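Long-range contacts in transcriptional activator of comK gene (Bacillus halodurans, PDB 2HQB), which probably activates transcription of the competence gene comK and has the two-lobed fold of the BMP family of substrate-binding lipoproteins: residues 253-257 with 281-285; 109-114 with 140-146; 8-14 with 41-47. All blocks are in the same frame, centred on the assembly; numbering follows the deposited sequence.

How the contacts relate
From the N terminus the chain closes three separate loops in series; none encloses or crosses another. Contact 3 comes first, returning the chain through helix 23-35 so that strand 39-43 lines up beside strand 7-11 at the margin of the first sheet. Contact 2 follows once the chain has left strand 102-107 of that sheet, pairing helix 110-122 with helix 139-150 of the second lobe. Contact 1 closes last, when helix 271-286 comes back to the turn that leaves strand 249-253 for the second lobe. Contacts 1 and 2 touch, with Phe255 and Asp254 packed on Ala111 and centres about 13 Å apart; contact 3 lies across the chain's centre, its centre about 31 Å from each.

Contact 1. Residues 253-257 with 281-285; sequences YDFQD and ISTYI
Gln256 and Ile285 bring the two backbones to 4.9 Å between their CA atoms, where a turn after strand 249-253 meets the last turns of helix 271-286. The turn is one of the inter-lobe crossings of the periplasmic-binding-protein fold: strand 249-253 belongs to the first sheet, and the next strand, 260-262, edges the second. Tyr284 reaches back to it, its CG anti to the backbone N (chi1 174°), and OH donates a 2.9 Å hydrogen bond to Asp254 OD2, arriving from above the carboxylate, 41° out of its plane. The other oxygen, Asp254 OD1, takes a weak bond from Phe255 N, so both ends of the carboxylate are used. A phenylalanine in place of Tyr284 would probably leave Asp254 OD2 without its phenolic donor and the carboxylate freer to turn. The Gln256 amide crosses the same phenol end with its plane 61° from the ring, but NE2 is badly angled for bonding to Tyr284 OH. Phe255 starts toward the helix, its ring beside Ile281; Phe115 meets that ring edge-to-face from helix 110-122. Ile285 CG1 lies 4.0 Å from Phe255 CB, and Ile281 CG2 lies obliquely against the ring, 3.6 Å from Phe255 CD2.

Contact 2. Residues 109-114 with 140-146; sequences GYAMGY and EVEGFVD
Tyr110 lays one face of its ring over Gly143, whose CA makes a CH-pi contact 3.5 Å from the ring centroid, displaced toward the rim. A chi1 of -174° sets the ring opposite the backbone N and lets it run along the neighbouring helix, and Glu142 CB and Asp146 OD2 come to its edge in the ring plane. There Tyr110 OH donates a hydrogen bond to Asp146 OD2, modelled at 2.3 Å, a length too short to trust; ring and carboxylate planes stand 58° apart. At the other end Met112, a selenomethionine in this crystal, runs alongside Glu140, with the methyl CE beside Glu140 CG. Between these two ends Gly113 and Gly143 present bare backbone, which lets the axes of 110-114 and 140-146 approach to 6.4 Å, their N-to-C directions 35° apart; Gly143 CA also makes a CA-H...O contact of 3.5 Å with Tyr110 O. Phe144, turned mainly away, stacks on Tyr186. This is glycine-mediated close packing of two helices, joining the helix that follows an inter-lobe crossing to the beta-alpha-beta unit 128-160 of the second lobe in the periplasmic-binding-protein fold.

Contact 3. Residues 8-14 with 41-47; sequences VGLLVED and VLEEGVN
Leu10 pairs with both sides of Leu42 through its main chain: Leu10 N bonds to Val41 O at 2.9 Å, and Leu10 O accepts from Glu43 N in the straightest bond of the set, 166° at the hydrogen. Val41 N to Val8 O at 2.8 Å and Val12 N to Glu43 O continue the pattern, that of parallel strands in a beta-alpha-beta crossover through helix 23-35, here at the margin of a Rossmann-like sheet. Beyond the strands Val12 O still receives Val46 N at 3.0 Å, because the chain turns at Gly45, with positive phi, and so brings Val46 opposite Glu13. A water accepts from Gly45 N at 2.7 Å and gives a weak bond to Asp14 OD1, tying the two loop ends. Outward from this polar framework, Leu10 and Leu42 run abreast on one face, with Leu10 CD2 and Leu42 CD1 3.8 Å apart; Ala25 of helix 23-35 packs on Leu10. Val12 CG1, set between its backbone N and carbonyl carbon (chi1 83°), reaches over the backbone to Glu44 CA at 3.6 Å. Leu11, on the other face, is met by Leu59 of helix 49-61 and by Phe74, and its CD2 touches Glu43 CB at 3.7 Å and Val46 CG2 at 4.0 Å.

Contact 1. Residues 253-257 with 281-285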
loop_
_atom_site.group_PDB
_atom_site.type_symbol
_atom_site.label_atom_id
_atom_site.label_comp_id
_atom_site.label_asym_id
_atom_site.label_seq_id
_atom_site.Cartn_x
_atom_site.Cartn_y
_atom_site.Cartn_z
ATOM N N TYR A 253 2.158 9.506 4.411
ATOM C CA TYR A 253 1.358 8.894 5.473
ATOM C C TYR A 253 1.935 7.593 6.008
ATOM O O TYR A 253 2.510 6.810 5.255
ATOM C CB TYR A 253 -0.058 8.690 4.961
ATOM C CG TYR A 253 -0.664 9.974 4.446
ATOM C CD1 TYR A 253 -0.221 10.560 3.265
ATOM C CD2 TYR A 253 -1.662 10.608 5.149
ATOM C CE1 TYR A 253 -0.768 11.753 2.808
ATOM C CE2 TYR A 253 -2.215 11.788 4.703
ATOM C CZ TYR A 253 -1.769 12.359 3.537
ATOM O OH TYR A 253 -2.327 13.552 3.141
ATOM N N ASP A 254 1.776 7.360 7.310
ATOM C CA ASP A 254 2.349 6.167 7.944
ATOM C C ASP A 254 1.486 5.750 9.114
ATOM O O ASP A 254 0.328 6.157 9.198
ATOM C CB ASP A 254 3.755 6.492 8.449
ATOM C CG ASP A 254 4.618 5.274 8.629
ATOM O OD1 ASP A 254 4.083 4.150 8.601
ATOM O OD2 ASP A 254 5.844 5.451 8.812
ATOM N N PHE A 255 2.038 4.949 10.025
ATOM C CA PHE A 255 1.271 4.494 11.199
ATOM C C PHE A 255 0.706 5.624 12.048
ATOM O O PHE A 255 -0.363 5.500 12.626
ATOM C CB PHE A 255 2.122 3.622 12.098
ATOM C CG PHE A 255 2.135 2.166 11.715
ATOM C CD1 PHE A 255 3.182 1.636 10.966
ATOM C CD2 PHE A 255 1.170 1.296 12.214
ATOM C CE1 PHE A 255 3.278 0.265 10.736
ATOM C CE2 PHE A 255 1.265 -0.078 11.983
ATOM C CZ PHE A 255 2.323 -0.592 11.248
ATOM N N GLN A 256 1.439 6.726 12.119
ATOM C CA GLN A 256 1.022 7.882 12.904
ATOM C C GLN A 256 -0.207 8.582 12.310
ATOM O O GLN A 256 -1.020 9.128 13.039
ATOM C CB GLN A 256 2.182 8.872 13.004
ATOM C CG GLN A 256 3.574 8.222 13.031
ATOM C CD GLN A 256 4.346 8.440 11.731
ATOM O OE1 GLN A 256 4.332 9.537 11.177
ATOM N NE2 GLN A 256 5.030 7.405 11.251
ATOM N N ASP A 257 -0.357 8.560 10.990
ATOM C CA ASP A 257 -1.493 9.222 10.361
ATOM C C ASP A 257 -2.744 8.357 10.362
ATOM O O ASP A 257 -3.803 8.810 9.947
ATOM C CB ASP A 257 -1.145 9.637 8.933
ATOM C CG ASP A 257 0.230 10.305 8.826
ATOM O OD1 ASP A 257 0.495 10.958 7.792
ATOM O OD2 ASP A 257 1.055 10.171 9.758
ATOM N N ILE A 281 4.569 -0.755 17.889
ATOM C CA ILE A 281 3.859 0.129 16.986
ATOM C C ILE A 281 3.418 1.402 17.715
ATOM O O ILE A 281 3.698 2.533 17.271
ATOM C CB ILE A 281 2.657 -0.630 16.334
ATOM C CG1 ILE A 281 3.216 -1.616 15.302
ATOM C CG2 ILE A 281 1.704 0.341 15.620
ATOM C CD1 ILE A 281 2.326 -2.762 15.023
ATOM N N SER A 282 2.748 1.218 18.850
ATOM C CA SER A 282 2.270 2.357 19.640
ATOM C C SER A 282 3.440 3.252 20.010
ATOM O O SER A 282 3.337 4.487 19.974
ATOM C CB SER A 282 1.568 1.854 20.889
ATOM O OG SER A 282 2.189 0.659 21.317
ATOM N N THR A 283 4.555 2.614 20.351
ATOM C CA THR A 283 5.750 3.355 20.707
ATOM C C THR A 283 6.156 4.211 19.521
ATOM O O THR A 283 6.247 5.444 19.635
ATOM C CB THR A 283 6.893 2.411 21.063
ATOM O OG1 THR A 283 6.611 1.798 22.332
ATOM C CG2 THR A 283 8.240 3.166 21.094
ATOM N N TYR A 284 6.374 3.542 18.382
ATOM C CA TYR A 284 6.757 4.195 17.131
ATOM C C TYR A 284 5.736 5.277 16.755
ATOM O O TYR A 284 6.102 6.322 16.207
ATOM C CB TYR A 284 6.880 3.158 16.005
ATOM C CG TYR A 284 7.128 3.761 14.640
ATOM C CD1 TYR A 284 8.427 4.024 14.183
ATOM C CD2 TYR A 284 6.050 4.157 13.836
ATOM C CE1 TYR A 284 8.639 4.686 12.952
ATOM C CE2 TYR A 284 6.248 4.812 12.619
ATOM C CZ TYR A 284 7.538 5.080 12.179
ATOM O OH TYR A 284 7.690 5.759 10.980
ATOM N N ILE A 285 4.459 5.038 17.027
ATOM C CA ILE A 285 3.481 6.069 16.727
ATOM C C ILE A 285 3.744 7.368 17.526
ATOM O O ILE A 285 3.551 8.471 16.991
ATOM C CB ILE A 285 2.060 5.602 17.015
ATOM C CG1 ILE A 285 1.622 4.632 15.935
ATOM C CG2 ILE A 285 1.113 6.812 17.048
ATOM C CD1 ILE A 285 0.391 3.888 16.281
#

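Contact 2. Residues 109-114 with 140-146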
loop_
_atom_site.group_PDB
_atom_site.type_symbol
_atom_site.label_atom_id
_atom_site.label_comp_id
_atom_site.label_asym_id
_atom_site.label_seq_id
_atom_site.Cartn_x
_atom_site.Cartn_y
_atom_site.Cartn_z
ATOM N N GLY A 109 6.512 3.150 3.802
ATOM C CA GLY A 109 6.703 1.707 3.835
ATOM C C GLY A 109 7.600 0.997 4.844
ATOM O O GLY A 109 7.277 -0.109 5.272
ATOM N N TYR A 110 8.727 1.599 5.215
ATOM C CA TYR A 110 9.649 0.972 6.167
ATOM C C TYR A 110 8.984 0.442 7.445
ATOM O O TYR A 110 9.113 -0.741 7.760
ATOM C CB TYR A 110 10.748 1.956 6.541
ATOM C CG TYR A 110 11.848 1.372 7.402
ATOM C CD1 TYR A 110 12.932 0.674 6.839
ATOM C CD2 TYR A 110 11.795 1.492 8.789
ATOM C CE1 TYR A 110 13.928 0.110 7.655
ATOM C CE2 TYR A 110 12.773 0.935 9.606
ATOM C CZ TYR A 110 13.821 0.246 9.044
ATOM O OH TYR A 110 14.697 -0.359 9.898
ATOM N N ALA A 111 8.273 1.303 8.174
ATOM C CA ALA A 111 7.611 0.890 9.417
ATOM C C ALA A 111 6.859 -0.415 9.312
ATOM O O ALA A 111 7.231 -1.421 9.919
ATOM C CB ALA A 111 6.654 1.961 9.891
HETATM N N MSE A 112 5.785 -0.400 8.535
HETATM C CA MSE A 112 4.968 -1.593 8.393
HETATM C C MSE A 112 5.774 -2.831 8.064
HETATM O O MSE A 112 5.440 -3.910 8.514
HETATM C CB MSE A 112 3.883 -1.380 7.330
HETATM C CG MSE A 112 4.304 -1.622 5.879
HETATM SE SE MSE A 112 2.848 -1.151 4.609
HETATM C CE MSE A 112 3.805 -1.529 2.975
ATOM N N GLY A 113 6.837 -2.687 7.289
ATOM C CA GLY A 113 7.626 -3.848 6.931
ATOM C C GLY A 113 8.388 -4.395 8.113
ATOM O O GLY A 113 8.550 -5.605 8.279
ATOM N N TYR A 114 8.852 -3.473 8.944
ATOM C CA TYR A 114 9.605 -3.811 10.117
ATOM C C TYR A 114 8.732 -4.666 11.022
ATOM O O TYR A 114 9.000 -5.850 11.230
ATOM C CB TYR A 114 10.018 -2.517 10.787
ATOM C CG TYR A 114 11.070 -2.654 11.855
ATOM C CD1 TYR A 114 12.424 -2.768 11.529
ATOM C CD2 TYR A 114 10.713 -2.641 13.196
ATOM C CE1 TYR A 114 13.386 -2.858 12.515
ATOM C CE2 TYR A 114 11.661 -2.731 14.181
ATOM C CZ TYR A 114 12.990 -2.835 13.844
ATOM O OH TYR A 114 13.908 -2.870 14.864
ATOM N N GLU A 140 9.497 -1.266 2.439
ATOM C CA GLU A 140 9.084 -2.498 3.113
ATOM C C GLU A 140 10.200 -3.562 3.131
ATOM O O GLU A 140 10.321 -4.327 4.098
ATOM C CB GLU A 140 7.873 -3.119 2.408
ATOM C CG GLU A 140 6.894 -2.136 1.746
ATOM C CD GLU A 140 7.168 -1.866 0.260
ATOM O OE1 GLU A 140 7.461 -2.829 -0.484
ATOM O OE2 GLU A 140 7.063 -0.687 -0.169
ATOM N N VAL A 141 11.001 -3.629 2.063
ATOM C CA VAL A 141 12.051 -4.630 2.029
ATOM C C VAL A 141 13.053 -4.428 3.181
ATOM O O VAL A 141 13.409 -5.391 3.852
ATOM C CB VAL A 141 12.792 -4.656 0.659
ATOM C CG1 VAL A 141 13.802 -5.812 0.611
ATOM C CG2 VAL A 141 11.801 -4.827 -0.450
ATOM N N GLU A 142 13.487 -3.189 3.422
ATOM C CA GLU A 142 14.452 -2.917 4.502
ATOM C C GLU A 142 13.808 -3.161 5.851
ATOM O O GLU A 142 14.234 -4.003 6.634
ATOM C CB GLU A 142 14.976 -1.467 4.471
ATOM C CG GLU A 142 15.967 -1.116 3.347
ATOM C CD GLU A 142 15.298 -0.544 2.063
ATOM O OE1 GLU A 142 14.438 -1.229 1.444
ATOM O OE2 GLU A 142 15.650 0.602 1.672
ATOM N N GLY A 143 12.770 -2.401 6.118
ATOM C CA GLY A 143 12.081 -2.544 7.371
ATOM C C GLY A 143 11.766 -3.978 7.685
ATOM O O GLY A 143 11.684 -4.318 8.847
ATOM N N PHE A 144 11.596 -4.820 6.674
ATOM C CA PHE A 144 11.263 -6.223 6.922
ATOM C C PHE A 144 12.446 -6.968 7.501
ATOM O O PHE A 144 12.327 -7.643 8.499
ATOM C CB PHE A 144 10.835 -6.929 5.640
ATOM C CG PHE A 144 10.308 -8.316 5.868
ATOM C CD1 PHE A 144 8.966 -8.519 6.218
ATOM C CD2 PHE A 144 11.147 -9.432 5.713
ATOM C CE1 PHE A 144 8.445 -9.835 6.406
ATOM C CE2 PHE A 144 10.653 -10.751 5.895
ATOM C CZ PHE A 144 9.287 -10.950 6.242
ATOM N N VAL A 145 13.570 -6.863 6.815
ATOM C CA VAL A 145 14.837 -7.477 7.208
ATOM C C VAL A 145 15.210 -7.012 8.629
ATOM O O VAL A 145 15.578 -7.821 9.497
ATOM C CB VAL A 145 15.930 -7.051 6.204
ATOM C CG1 VAL A 145 17.262 -6.889 6.893
ATOM C CG2 VAL A 145 15.993 -8.050 5.072
ATOM N N ASP A 146 15.102 -5.707 8.860
ATOM C CA ASP A 146 15.415 -5.170 10.163
ATOM C C ASP A 146 14.510 -5.766 11.243
ATOM O O ASP A 146 14.954 -5.986 12.360
ATOM C CB ASP A 146 15.321 -3.643 10.156
ATOM C CG ASP A 146 16.338 -3.001 9.219
ATOM O OD1 ASP A 146 17.344 -3.654 8.870
ATOM O OD2 ASP A 146 16.133 -1.828 8.834
#

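Contact 3. Residues 8-14 with 41-47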
loop_
_atom_site.group_PDB
_atom_site.type_symbol
_atom_site.label_atom_id
_atom_site.label_comp_id
_atom_site.label_asym_id
_atom_site.label_seq_id
_atom_site.Cartn_x
_atom_site.Cartn_y
_atom_site.Cartn_z
ATOM N N VAL A 8 -16.317 14.845 -6.560
ATOM C CA VAL A 8 -15.083 14.133 -6.860
ATOM C C VAL A 8 -14.985 13.215 -8.059
ATOM O O VAL A 8 -15.853 12.398 -8.326
ATOM C CB VAL A 8 -14.640 13.337 -5.643
ATOM C CG1 VAL A 8 -13.134 13.070 -5.714
ATOM C CG2 VAL A 8 -15.013 14.090 -4.379
ATOM N N GLY A 9 -13.898 13.376 -8.795
ATOM C CA GLY A 9 -13.640 12.525 -9.944
ATOM C C GLY A 9 -12.415 11.632 -9.670
ATOM O O GLY A 9 -11.539 11.972 -8.843
ATOM N N LEU A 10 -12.364 10.474 -10.325
ATOM C CA LEU A 10 -11.230 9.585 -10.174
ATOM C C LEU A 10 -10.780 9.096 -11.530
ATOM O O LEU A 10 -11.582 8.645 -12.342
ATOM C CB LEU A 10 -11.568 8.376 -9.291
ATOM C CG LEU A 10 -10.496 7.261 -9.239
ATOM C CD1 LEU A 10 -9.201 7.823 -8.682
ATOM C CD2 LEU A 10 -10.984 6.108 -8.390
ATOM N N LEU A 11 -9.496 9.228 -11.800
ATOM C CA LEU A 11 -8.977 8.710 -13.043
ATOM C C LEU A 11 -8.246 7.455 -12.600
ATOM O O LEU A 11 -7.584 7.448 -11.568
ATOM C CB LEU A 11 -7.993 9.664 -13.693
ATOM C CG LEU A 11 -8.516 10.995 -14.209
ATOM C CD1 LEU A 11 -7.423 11.591 -15.014
ATOM C CD2 LEU A 11 -9.797 10.816 -15.059
ATOM N N VAL A 12 -8.389 6.384 -13.369
ATOM C CA VAL A 12 -7.738 5.134 -13.046
ATOM C C VAL A 12 -7.204 4.528 -14.355
ATOM O O VAL A 12 -7.754 4.756 -15.429
ATOM C CB VAL A 12 -8.726 4.240 -12.305
ATOM C CG1 VAL A 12 -9.620 3.514 -13.258
ATOM C CG2 VAL A 12 -8.003 3.328 -11.432
ATOM N N GLU A 13 -6.090 3.814 -14.292
ATOM C CA GLU A 13 -5.538 3.241 -15.520
ATOM C C GLU A 13 -5.558 1.728 -15.414
ATOM O O GLU A 13 -5.688 1.193 -14.315
ATOM C CB GLU A 13 -4.111 3.720 -15.715
ATOM C CG GLU A 13 -3.145 3.056 -14.770
ATOM C CD GLU A 13 -1.763 3.660 -14.838
ATOM O OE1 GLU A 13 -1.198 3.801 -15.961
ATOM O OE2 GLU A 13 -1.246 3.992 -13.748
ATOM N N ASP A 14 -5.396 1.032 -16.533
ATOM C CA ASP A 14 -5.447 -0.432 -16.515
ATOM C C ASP A 14 -4.373 -1.127 -15.648
ATOM O O ASP A 14 -3.188 -0.871 -15.830
ATOM C CB ASP A 14 -5.445 -0.907 -17.965
ATOM C CG ASP A 14 -6.771 -0.545 -18.703
ATOM O OD1 ASP A 14 -7.838 -1.046 -18.274
ATOM O OD2 ASP A 14 -6.759 0.235 -19.694
ATOM N N VAL A 41 -17.575 10.583 -9.534
ATOM C CA VAL A 41 -17.530 10.143 -10.935
ATOM C C VAL A 41 -16.186 9.497 -11.223
ATOM O O VAL A 41 -15.136 10.013 -10.833
ATOM C CB VAL A 41 -17.687 11.276 -11.921
ATOM C CG1 VAL A 41 -17.740 10.711 -13.330
ATOM C CG2 VAL A 41 -18.902 12.066 -11.596
ATOM N N LEU A 42 -16.235 8.384 -11.944
ATOM C CA LEU A 42 -15.059 7.585 -12.251
ATOM C C LEU A 42 -14.818 7.473 -13.714
ATOM O O LEU A 42 -15.742 7.280 -14.446
ATOM C CB LEU A 42 -15.242 6.164 -11.700
ATOM C CG LEU A 42 -14.282 5.125 -12.280
ATOM C CD1 LEU A 42 -12.963 5.314 -11.558
ATOM C CD2 LEU A 42 -14.793 3.690 -12.115
ATOM N N GLU A 43 -13.571 7.593 -14.141
ATOM C CA GLU A 43 -13.216 7.429 -15.548
ATOM C C GLU A 43 -12.166 6.313 -15.517
ATOM O O GLU A 43 -11.195 6.386 -14.768
ATOM C CB GLU A 43 -12.618 8.718 -16.099
ATOM C CG GLU A 43 -13.584 9.885 -16.148
ATOM C CD GLU A 43 -14.800 9.628 -17.048
ATOM O OE1 GLU A 43 -14.638 9.177 -18.208
ATOM O OE2 GLU A 43 -15.930 9.900 -16.590
ATOM N N GLU A 44 -12.368 5.273 -16.316
ATOM C CA GLU A 44 -11.463 4.129 -16.331
ATOM C C GLU A 44 -10.716 4.113 -17.663
ATOM O O GLU A 44 -11.087 4.868 -18.569
ATOM C CB GLU A 44 -12.268 2.841 -16.188
ATOM C CG GLU A 44 -13.383 2.847 -15.128
ATOM C CD GLU A 44 -14.213 1.567 -15.157
ATOM O OE1 GLU A 44 -13.629 0.494 -14.878
ATOM O OE2 GLU A 44 -15.435 1.622 -15.462
ATOM N N GLY A 45 -9.676 3.266 -17.781
ATOM C CA GLY A 45 -8.891 3.166 -19.014
ATOM C C GLY A 45 -8.097 4.407 -19.380
ATOM O O GLY A 45 -7.670 4.561 -20.523
ATOM N N VAL A 46 -7.879 5.297 -18.415
ATOM C CA VAL A 46 -7.149 6.525 -18.693
ATOM C C VAL A 46 -5.690 6.109 -18.760
ATOM O O VAL A 46 -5.001 6.032 -17.747
ATOM C CB VAL A 46 -7.387 7.568 -17.566
ATOM C CG1 VAL A 46 -7.081 8.972 -18.063
ATOM C CG2 VAL A 46 -8.829 7.487 -17.065
ATOM N N ASN A 47 -5.215 5.834 -19.970
ATOM C CA ASN A 47 -3.840 5.355 -20.156
ATOM C C ASN A 47 -2.780 6.269 -20.838
ATOM O O ASN A 47 -1.662 5.830 -21.116
ATOM C CB ASN A 47 -3.924 4.002 -20.866
ATOM C CG ASN A 47 -4.831 3.006 -20.131
ATOM O OD1 ASN A 47 -5.575 2.266 -20.747
ATOM N ND2 ASN A 47 -4.748 2.979 -18.817
HETATM O O HOH W 1 -8.885 1.105 -16.280
#